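Local coordinates for protein translation elongation factor 1A (Methanosarcina mazei, PDB 3WND) that binds GDP, binds cysteinyl-tRNA(Cys) in its GTP-bound form, and probably acts as a translation elongation factor, at residues A[198-203]-A[262-267]; A[217-222]-A[237-242]; A[283-288]-A[336-341]. One frame throughout, in Å; residues are numbered along the deposited sequence.

Contact 1: residues A[198-203]-A[262-267]; sequences DHAFNV and VQAKDI
Just before Ala200, which packs on Ala264 and Ile267, His199 ND1 donates a 2.6 Å bond to Asp198 OD1. The carboxylate oxygen is met on its anti side and lies close to the imidazole plane. His199 NE2 bonds to Ser48 OG and Asp198 OD2 forms a salt bridge with Arg254, so both ring nitrogens and both carboxylate oxygens are held. Asp198 and His199 both face Leu211, which makes a classic beta bulge at this corner of strand 194-203. The strand belongs to the antiparallel sheet of the second domain, probably the SelB-like domain II. The loop that follows strand 254-260 packs against it, on the side to which Ala200 CB points. No hydrogen bond crosses here; methyl groups do the touching. Ala264 CB sits on the peptide between Phe201 and Asn202, 3.4 Å from Phe201 C and 3.7 Å from Asn202 N. Ile267 lays its CG2 branch 3.7 Å from Ala200 CB. With CG1 beside the backbone N (chi1 -56°), CG2 lies anti to that N and faces the alanine methyl. The same isoleucine also touches Cys208 and Val210 of strand 207-216. A short 3-10 turn spaces the two loop contacts, with Ile267 N bonded to Ala264 O at 3.0 Å.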
loop_
_atom_site.group_PDB
_atom_site.type_symbol
_atom_site.label_atom_id
_atom_site.label_comp_id
_atom_site.label_asym_id
_atom_site.label_seq_id
_atom_site.Cartn_x
_atom_site.Cartn_y
_atom_site.Cartn_z
ATOM N N ASP A 198 8.660 3.951 -5.525
ATOM C CA ASP A 198 7.536 4.874 -5.356
ATOM C C ASP A 198 7.930 6.308 -5.731
ATOM O O ASP A 198 7.034 7.162 -5.986
ATOM C CB ASP A 198 6.896 4.829 -3.924
ATOM C CG ASP A 198 7.878 4.819 -2.832
ATOM O OD1 ASP A 198 8.554 5.828 -2.600
ATOM O OD2 ASP A 198 7.932 3.816 -2.132
ATOM N N HIS A 199 9.257 6.587 -5.764
ATOM C CA HIS A 199 9.709 7.948 -6.159
ATOM C C HIS A 199 11.044 7.761 -6.848
ATOM O O HIS A 199 11.818 6.860 -6.559
ATOM C CB HIS A 199 9.924 8.863 -4.943
ATOM C CG HIS A 199 8.688 9.193 -4.223
ATOM N ND1 HIS A 199 8.139 8.323 -3.261
ATOM C CD2 HIS A 199 7.809 10.315 -4.315
ATOM C CE1 HIS A 199 6.971 8.905 -2.745
ATOM N NE2 HIS A 199 6.798 10.138 -3.373
ATOM N N ALA A 200 11.358 8.670 -7.763
ATOM C CA ALA A 200 12.652 8.676 -8.478
ATOM C C ALA A 200 13.011 10.166 -8.649
ATOM O O ALA A 200 12.197 10.977 -9.144
ATOM C CB ALA A 200 12.507 8.032 -9.894
ATOM N N PHE A 201 14.268 10.488 -8.409
ATOM C CA PHE A 201 14.774 11.806 -8.682
ATOM C C PHE A 201 16.249 11.866 -8.888
ATOM O O PHE A 201 17.002 10.879 -8.610
ATOM C CB PHE A 201 14.395 12.781 -7.582
ATOM C CG PHE A 201 14.555 12.220 -6.227
ATOM C CD1 PHE A 201 15.800 12.284 -5.545
ATOM C CD2 PHE A 201 13.462 11.543 -5.588
ATOM C CE1 PHE A 201 15.936 11.738 -4.245
ATOM C CE2 PHE A 201 13.598 11.030 -4.326
ATOM C CZ PHE A 201 14.842 11.102 -3.643
ATOM N N ASN A 202 16.685 12.999 -9.472
ATOM C CA ASN A 202 18.114 13.214 -9.633
ATOM C C ASN A 202 18.688 13.810 -8.356
ATOM O O ASN A 202 18.088 14.719 -7.793
ATOM C CB ASN A 202 18.426 14.106 -10.846
ATOM C CG ASN A 202 19.622 13.597 -11.609
ATOM O OD1 ASN A 202 19.689 12.415 -11.924
ATOM N ND2 ASN A 202 20.590 14.472 -11.885
ATOM N N VAL A 203 19.874 13.370 -7.902
ATOM C CA VAL A 203 20.514 14.084 -6.759
ATOM C C VAL A 203 21.904 14.538 -7.162
ATOM O O VAL A 203 22.688 13.734 -7.688
ATOM C CB VAL A 203 20.569 13.260 -5.436
ATOM C CG1 VAL A 203 21.454 13.931 -4.358
ATOM C CG2 VAL A 203 19.160 13.054 -4.905
ATOM N N VAL A 262 20.634 4.344 -15.722
ATOM C CA VAL A 262 19.247 4.820 -15.991
ATOM C C VAL A 262 19.055 6.241 -15.444
ATOM O O VAL A 262 19.674 6.639 -14.432
ATOM C CB VAL A 262 18.190 3.811 -15.477
ATOM C CG1 VAL A 262 18.227 3.733 -13.932
ATOM C CG2 VAL A 262 16.789 4.191 -15.912
ATOM N N GLN A 263 18.258 7.038 -16.134
ATOM C CA GLN A 263 18.072 8.428 -15.725
ATOM C C GLN A 263 16.714 8.544 -14.967
ATOM O O GLN A 263 15.719 7.864 -15.286
ATOM C CB GLN A 263 18.054 9.338 -16.966
ATOM C CG GLN A 263 19.401 9.472 -17.708
ATOM C CD GLN A 263 19.229 10.313 -18.964
ATOM O OE1 GLN A 263 19.120 9.775 -20.073
ATOM N NE2 GLN A 263 19.084 11.584 -18.790
ATOM N N ALA A 264 16.700 9.336 -13.898
ATOM C CA ALA A 264 15.464 9.486 -13.074
ATOM C C ALA A 264 14.302 9.951 -13.980
ATOM O O ALA A 264 13.182 9.531 -13.842
ATOM C CB ALA A 264 15.675 10.452 -11.950
ATOM N N LYS A 265 14.605 10.781 -14.987
ATOM C CA LYS A 265 13.493 11.265 -15.849
ATOM C C LYS A 265 12.763 10.084 -16.602
ATOM O O LYS A 265 11.652 10.215 -17.121
ATOM C CB LYS A 265 14.030 12.268 -16.926
ATOM C CG LYS A 265 14.912 11.600 -17.992
ATOM C CD LYS A 265 15.293 12.542 -19.136
ATOM C CE LYS A 265 16.085 11.733 -20.143
ATOM N NZ LYS A 265 15.211 11.078 -21.148
ATOM N N ASP A 266 13.390 8.938 -16.719
ATOM C CA ASP A 266 12.771 7.793 -17.413
ATOM C C ASP A 266 12.132 6.777 -16.447
ATOM O O ASP A 266 11.651 5.704 -16.882
ATOM C CB ASP A 266 13.827 7.085 -18.216
ATOM C CG ASP A 266 14.365 7.957 -19.307
ATOM O OD1 ASP A 266 13.544 8.713 -19.954
ATOM O OD2 ASP A 266 15.608 7.894 -19.518
ATOM N N ILE A 267 12.089 7.118 -15.158
ATOM C CA ILE A 267 11.492 6.227 -14.144
ATOM C C ILE A 267 10.231 6.878 -13.609
ATOM O O ILE A 267 10.280 8.056 -13.223
ATOM C CB ILE A 267 12.502 5.946 -12.984
ATOM C CG1 ILE A 267 13.798 5.356 -13.630
ATOM C CG2 ILE A 267 11.863 5.044 -11.960
ATOM C CD1 ILE A 267 14.826 4.899 -12.553
#

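Contact 2: residues A[217-222]-A[237-242]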
loop_
_atom_site.group_PDB
_atom_site.type_symbol
_atom_site.label_atom_id
_atom_site.label_comp_id
_atom_site.label_asym_id
_atom_site.label_seq_id
_atom_site.Cartn_x
_atom_site.Cartn_y
_atom_site.Cartn_z
ATOM N N GLY A 217 12.721 -11.207 -1.493
ATOM C CA GLY A 217 14.123 -11.474 -1.694
ATOM C C GLY A 217 14.977 -10.565 -0.812
ATOM O O GLY A 217 14.512 -9.934 0.135
ATOM N N ILE A 218 16.254 -10.538 -1.162
ATOM C CA ILE A 218 17.212 -9.636 -0.499
ATOM C C ILE A 218 17.944 -8.920 -1.618
ATOM O O ILE A 218 18.620 -9.553 -2.425
ATOM C CB ILE A 218 18.237 -10.362 0.403
ATOM C CG1 ILE A 218 17.513 -11.207 1.443
ATOM C CG2 ILE A 218 19.196 -9.331 1.064
ATOM C CD1 ILE A 218 18.412 -11.951 2.424
ATOM N N SER A 219 17.796 -7.575 -1.673
ATOM C CA SER A 219 18.506 -6.818 -2.714
ATOM C C SER A 219 19.914 -6.522 -2.174
ATOM O O SER A 219 20.091 -6.272 -0.999
ATOM C CB SER A 219 17.733 -5.496 -3.005
ATOM O OG SER A 219 18.408 -4.722 -3.923
ATOM N N LYS A 220 20.929 -6.645 -3.016
ATOM C CA LYS A 220 22.305 -6.457 -2.561
ATOM C C LYS A 220 22.965 -5.328 -3.293
ATOM O O LYS A 220 22.752 -5.120 -4.506
ATOM C CB LYS A 220 23.099 -7.747 -2.795
ATOM C CG LYS A 220 22.680 -8.901 -1.868
ATOM C CD LYS A 220 23.369 -10.217 -2.259
ATOM C CE LYS A 220 24.850 -10.249 -1.993
ATOM N NZ LYS A 220 25.031 -10.215 -0.500
ATOM N N ASP A 221 23.778 -4.576 -2.529
ATOM C CA ASP A 221 24.571 -3.512 -3.161
ATOM C C ASP A 221 25.461 -4.117 -4.245
ATOM O O ASP A 221 25.999 -5.215 -4.100
ATOM C CB ASP A 221 25.369 -2.813 -2.047
ATOM C CG ASP A 221 26.022 -1.506 -2.518
ATOM O OD1 ASP A 221 25.713 -0.934 -3.569
ATOM O OD2 ASP A 221 26.822 -1.012 -1.725
ATOM N N LYS A 222 25.569 -3.411 -5.385
ATOM C CA LYS A 222 26.327 -3.864 -6.524
ATOM C C LYS A 222 25.608 -4.907 -7.388
ATOM O O LYS A 222 26.157 -5.365 -8.381
ATOM C CB LYS A 222 27.768 -4.249 -6.199
ATOM C CG LYS A 222 28.438 -3.181 -5.298
ATOM C CD LYS A 222 28.354 -1.791 -6.070
ATOM C CE LYS A 222 29.341 -0.783 -5.535
ATOM N NZ LYS A 222 28.885 -0.409 -4.236
ATOM N N ARG A 237 24.252 0.946 -7.349
ATOM C CA ARG A 237 25.503 1.519 -6.860
ATOM C C ARG A 237 25.585 1.671 -5.332
ATOM O O ARG A 237 26.698 1.655 -4.768
ATOM C CB ARG A 237 25.717 2.905 -7.471
ATOM C CG ARG A 237 25.988 2.976 -8.946
ATOM C CD ARG A 237 26.271 4.372 -9.482
ATOM N NE ARG A 237 25.083 5.204 -9.459
ATOM C CZ ARG A 237 24.978 6.388 -10.062
ATOM N NH1 ARG A 237 25.977 6.853 -10.694
ATOM N NH2 ARG A 237 23.824 7.069 -9.955
ATOM N N SER A 238 24.437 1.893 -4.634
ATOM C CA SER A 238 24.455 1.879 -3.143
ATOM C C SER A 238 23.004 1.747 -2.742
ATOM O O SER A 238 22.100 1.990 -3.536
ATOM C CB SER A 238 25.031 3.185 -2.539
ATOM O OG SER A 238 24.268 4.275 -3.048
ATOM N N ILE A 239 22.795 1.249 -1.541
ATOM C CA ILE A 239 21.444 1.173 -0.965
ATOM C C ILE A 239 21.548 1.943 0.343
ATOM O O ILE A 239 22.442 1.642 1.184
ATOM C CB ILE A 239 21.099 -0.319 -0.683
ATOM C CG1 ILE A 239 21.285 -1.177 -1.985
ATOM C CG2 ILE A 239 19.676 -0.420 -0.118
ATOM C CD1 ILE A 239 20.935 -2.654 -1.825
ATOM N N GLN A 240 20.537 2.767 0.613
ATOM C CA GLN A 240 20.494 3.499 1.896
ATOM C C GLN A 240 19.191 3.090 2.631
ATOM O O GLN A 240 18.146 2.929 1.977
ATOM C CB GLN A 240 20.460 5.048 1.625
ATOM C CG GLN A 240 21.761 5.582 1.130
ATOM C CD GLN A 240 22.122 5.323 -0.359
ATOM O OE1 GLN A 240 23.235 4.887 -0.595
ATOM N NE2 GLN A 240 21.230 5.632 -1.360
ATOM N N SER A 241 19.254 2.919 3.950
ATOM C CA SER A 241 18.024 2.789 4.740
ATOM C C SER A 241 18.103 3.760 5.886
ATOM O O SER A 241 19.110 3.722 6.625
ATOM C CB SER A 241 17.674 1.328 5.170
ATOM O OG SER A 241 16.209 1.152 5.272
ATOM N N HIS A 242 17.042 4.599 6.034
ATOM C CA HIS A 242 16.988 5.611 7.148
ATOM C C HIS A 242 18.362 6.219 7.273
ATOM O O HIS A 242 18.957 6.245 8.357
ATOM C CB HIS A 242 16.466 4.966 8.450
ATOM C CG HIS A 242 15.019 4.536 8.321
ATOM N ND1 HIS A 242 13.972 5.384 8.660
ATOM C CD2 HIS A 242 14.438 3.386 7.778
ATOM C CE1 HIS A 242 12.795 4.742 8.457
ATOM N NE2 HIS A 242 13.067 3.517 7.902
#
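Arg237 meets Lys222 through its backbone, at a classic beta bulge in which Arg237 and Ser238 both face Arg258. The bulge lies on strand 232-241 of the antiparallel sheet in the second domain, and the chain after strand 218-220 passes over it. Arg237 O accepts a bond from Lys222 NZ at 3.1 Å. The ammonium sits above the carbonyl plane, about 40° out of it, and not on a lone pair. Bends at chi2 and chi4 curl the lysine chain back, although its CB points away from strand 232-241. The same NZ makes a salt bridge with Asp221, with weak bonds to both carboxylate oxygens. Its charge probably eases the approach of two acceptors, since Asp221 OD1 lies only 3.0 Å from Arg237 O. Next along the strand, Ser238 CA lies 3.1 Å from Asp221 OD1, a close packing contact. A chi1 of -168° turns the Asp221 carboxylate away from its own N and over this part of the strand. An asparagine here would probably cost Lys222 its charged mate and weaken its hold beside Arg237. Ile239 follows, with its side chain directed at the other segment. It also packs on Ala249 and Val255. Its terminal CD1 reaches the Lys220-Asp221 peptide, 3.7 Å from Lys220 C and 3.5 Å from Asp221 N.

Contact 3: residues A[283-288]-A[336-341]; sequences YTLECT and LELSGN
Two neighbouring antiparallel strands of the C-terminal beta domain, 282-289 and 333-340, make this contact. Tyr283 pairs with Leu338 and Leu285 with Leu336, both as hydrogen-bonded pairs. Leu338 N donates to Tyr283 O at 2.8 Å in an almost straight bond, with an N-H...O angle of 178°. Tyr283 N returns the bond to Leu338 O at 3.0 Å. Leu336 N reaches Leu285 O at 2.7 Å, in the carbonyl plane. Leu285 N completes the second hydrogen-bonded pair with Leu336 O at 2.8 Å. Between these pairs, Thr284 and Glu337 form a non-hydrogen-bonded pair. There Thr284 CA makes a CA-H...O contact with Leu336 O.

The two faces differ. On one, Thr284 and Glu337 lie side by side and point the same way. Thr284 OG1 rests 3.8 Å from Glu337 CG, so the glutamate meets the threonine with the aliphatic part of its chain. On the other face, Tyr283, Leu285, Cys287, Leu336 and Leu338 are buried. Leu285 and Leu338 cross at about a right angle, and their CD1 methyls meet at 3.7 Å. Cys287 SG lies 3.9 Å from Leu336 CD1. Leu354 covers Cys287, Leu336 and Leu338, while Leu304 covers Tyr283 and Leu338. One polar face and one apolar face turned onto facing strands fit the curled antiparallel beta-barrel of domain III in EF-Tu-like and SelB-like factors.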
loop_
_atom_site.group_PDB
_atom_site.type_symbol
_atom_site.label_atom_id
_atom_site.label_comp_id
_atom_site.label_asym_id
_atom_site.label_seq_id
_atom_site.Cartn_x
_atom_site.Cartn_y
_atom_site.Cartn_z
ATOM N N TYR A 283 -4.369 -7.295 -20.588
ATOM C CA TYR A 283 -4.447 -8.175 -19.399
ATOM C C TYR A 283 -5.559 -9.135 -19.557
ATOM O O TYR A 283 -6.601 -8.755 -20.027
ATOM C CB TYR A 283 -4.670 -7.367 -18.086
ATOM C CG TYR A 283 -3.766 -6.159 -18.060
ATOM C CD1 TYR A 283 -2.445 -6.266 -17.627
ATOM C CD2 TYR A 283 -4.204 -4.952 -18.626
ATOM C CE1 TYR A 283 -1.624 -5.149 -17.680
ATOM C CE2 TYR A 283 -3.434 -3.807 -18.634
ATOM C CZ TYR A 283 -2.113 -3.931 -18.213
ATOM O OH TYR A 283 -1.276 -2.828 -18.250
ATOM N N THR A 284 -5.353 -10.356 -19.124
ATOM C CA THR A 284 -6.477 -11.277 -18.974
ATOM C C THR A 284 -6.549 -11.662 -17.501
ATOM O O THR A 284 -5.659 -12.349 -16.991
ATOM C CB THR A 284 -6.208 -12.571 -19.793
ATOM O OG1 THR A 284 -5.913 -12.227 -21.153
ATOM C CG2 THR A 284 -7.392 -13.536 -19.718
ATOM N N LEU A 285 -7.560 -11.161 -16.787
ATOM C CA LEU A 285 -7.677 -11.370 -15.306
ATOM C C LEU A 285 -8.827 -12.266 -14.870
ATOM O O LEU A 285 -9.995 -12.063 -15.325
ATOM C CB LEU A 285 -7.866 -10.007 -14.601
ATOM C CG LEU A 285 -6.782 -8.962 -14.927
ATOM C CD1 LEU A 285 -7.047 -7.645 -14.181
ATOM C CD2 LEU A 285 -5.361 -9.449 -14.554
ATOM N N GLU A 286 -8.556 -13.159 -13.887
ATOM C CA GLU A 286 -9.588 -13.933 -13.203
ATOM C C GLU A 286 -9.972 -12.992 -12.027
ATOM O O GLU A 286 -9.145 -12.697 -11.170
ATOM C CB GLU A 286 -9.030 -15.239 -12.633
ATOM C CG GLU A 286 -8.539 -16.250 -13.683
ATOM C CD GLU A 286 -9.409 -17.501 -13.733
ATOM O OE1 GLU A 286 -10.514 -17.489 -13.128
ATOM O OE2 GLU A 286 -8.980 -18.508 -14.349
ATOM N N CYS A 287 -11.207 -12.526 -12.030
ATOM C CA CYS A 287 -11.644 -11.421 -11.152
ATOM C C CYS A 287 -12.780 -11.876 -10.277
ATOM O O CYS A 287 -13.617 -12.756 -10.652
ATOM C CB CYS A 287 -12.184 -10.260 -12.007
ATOM S SG CYS A 287 -10.911 -9.467 -13.016
ATOM N N THR A 288 -12.843 -11.222 -9.124
ATOM C CA THR A 288 -13.900 -11.403 -8.190
ATOM C C THR A 288 -14.433 -9.980 -8.035
ATOM O O THR A 288 -13.684 -9.063 -7.607
ATOM C CB THR A 288 -13.365 -11.910 -6.840
ATOM O OG1 THR A 288 -12.910 -13.249 -6.981
ATOM C CG2 THR A 288 -14.493 -11.968 -5.905
ATOM N N LEU A 336 -11.903 -11.279 -17.123
ATOM C CA LEU A 336 -11.948 -10.076 -17.889
ATOM C C LEU A 336 -10.735 -9.964 -18.837
ATOM O O LEU A 336 -9.587 -10.073 -18.411
ATOM C CB LEU A 336 -12.022 -8.829 -17.026
ATOM C CG LEU A 336 -13.286 -8.679 -16.139
ATOM C CD1 LEU A 336 -13.217 -7.342 -15.337
ATOM C CD2 LEU A 336 -14.572 -8.731 -16.966
ATOM N N GLU A 337 -11.011 -9.777 -20.143
ATOM C CA GLU A 337 -9.930 -9.448 -21.050
ATOM C C GLU A 337 -9.958 -7.926 -21.092
ATOM O O GLU A 337 -10.951 -7.323 -21.459
ATOM C CB GLU A 337 -10.200 -10.162 -22.432
ATOM C CG GLU A 337 -9.345 -11.439 -22.474
ATOM C CD GLU A 337 -9.818 -12.476 -23.464
ATOM O OE1 GLU A 337 -10.406 -12.041 -24.440
ATOM O OE2 GLU A 337 -9.630 -13.718 -23.279
ATOM N N LEU A 338 -8.846 -7.299 -20.699
ATOM C CA LEU A 338 -8.773 -5.853 -20.612
ATOM C C LEU A 338 -7.701 -5.273 -21.587
ATOM O O LEU A 338 -6.693 -5.880 -21.744
ATOM C CB LEU A 338 -8.376 -5.480 -19.151
ATOM C CG LEU A 338 -9.373 -5.894 -18.088
ATOM C CD1 LEU A 338 -8.708 -5.484 -16.756
ATOM C CD2 LEU A 338 -10.719 -5.162 -18.235
ATOM N N SER A 339 -7.876 -4.073 -22.135
ATOM C CA SER A 339 -6.845 -3.440 -22.943
ATOM C C SER A 339 -6.537 -2.044 -22.416
ATOM O O SER A 339 -7.423 -1.363 -21.879
ATOM C CB SER A 339 -7.301 -3.300 -24.390
ATOM O OG SER A 339 -8.437 -2.419 -24.461
ATOM N N GLY A 340 -5.306 -1.601 -22.632
ATOM C CA GLY A 340 -4.862 -0.259 -22.159
ATOM C C GLY A 340 -3.760 0.279 -23.076
ATOM O O GLY A 340 -3.363 -0.379 -24.058
ATOM N N ASN A 341 -3.298 1.489 -22.813
ATOM C CA ASN A 341 -2.331 2.174 -23.700
ATOM C C ASN A 341 -0.890 1.988 -23.235
ATOM O O ASN A 341 -0.007 1.701 -24.039
ATOM C CB ASN A 341 -2.639 3.684 -23.817
ATOM C CG ASN A 341 -3.994 3.952 -24.471
ATOM O OD1 ASN A 341 -4.459 3.194 -25.323
ATOM N ND2 ASN A 341 -4.587 5.079 -24.149
#

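Contacts 1 and 2 belong to the same domain and reach the same sheet. Their centres are 16 Å apart, and their nearest atoms stay about 6 Å apart. Contact 3 belongs to the next domain, with its centre 29 Å from that of contact 1 and 34 Å from that of contact 2. It is the buried one of the three. There, regular backbone ladder bonds combine with an apolar face. Contact 1 is a surface contact in which a loop covers a strand by methyl packing, with no hydrogen bond across. Contact 2 is partly buried. It combines an exposed lysine's bond to a carbonyl with a buried isoleucine.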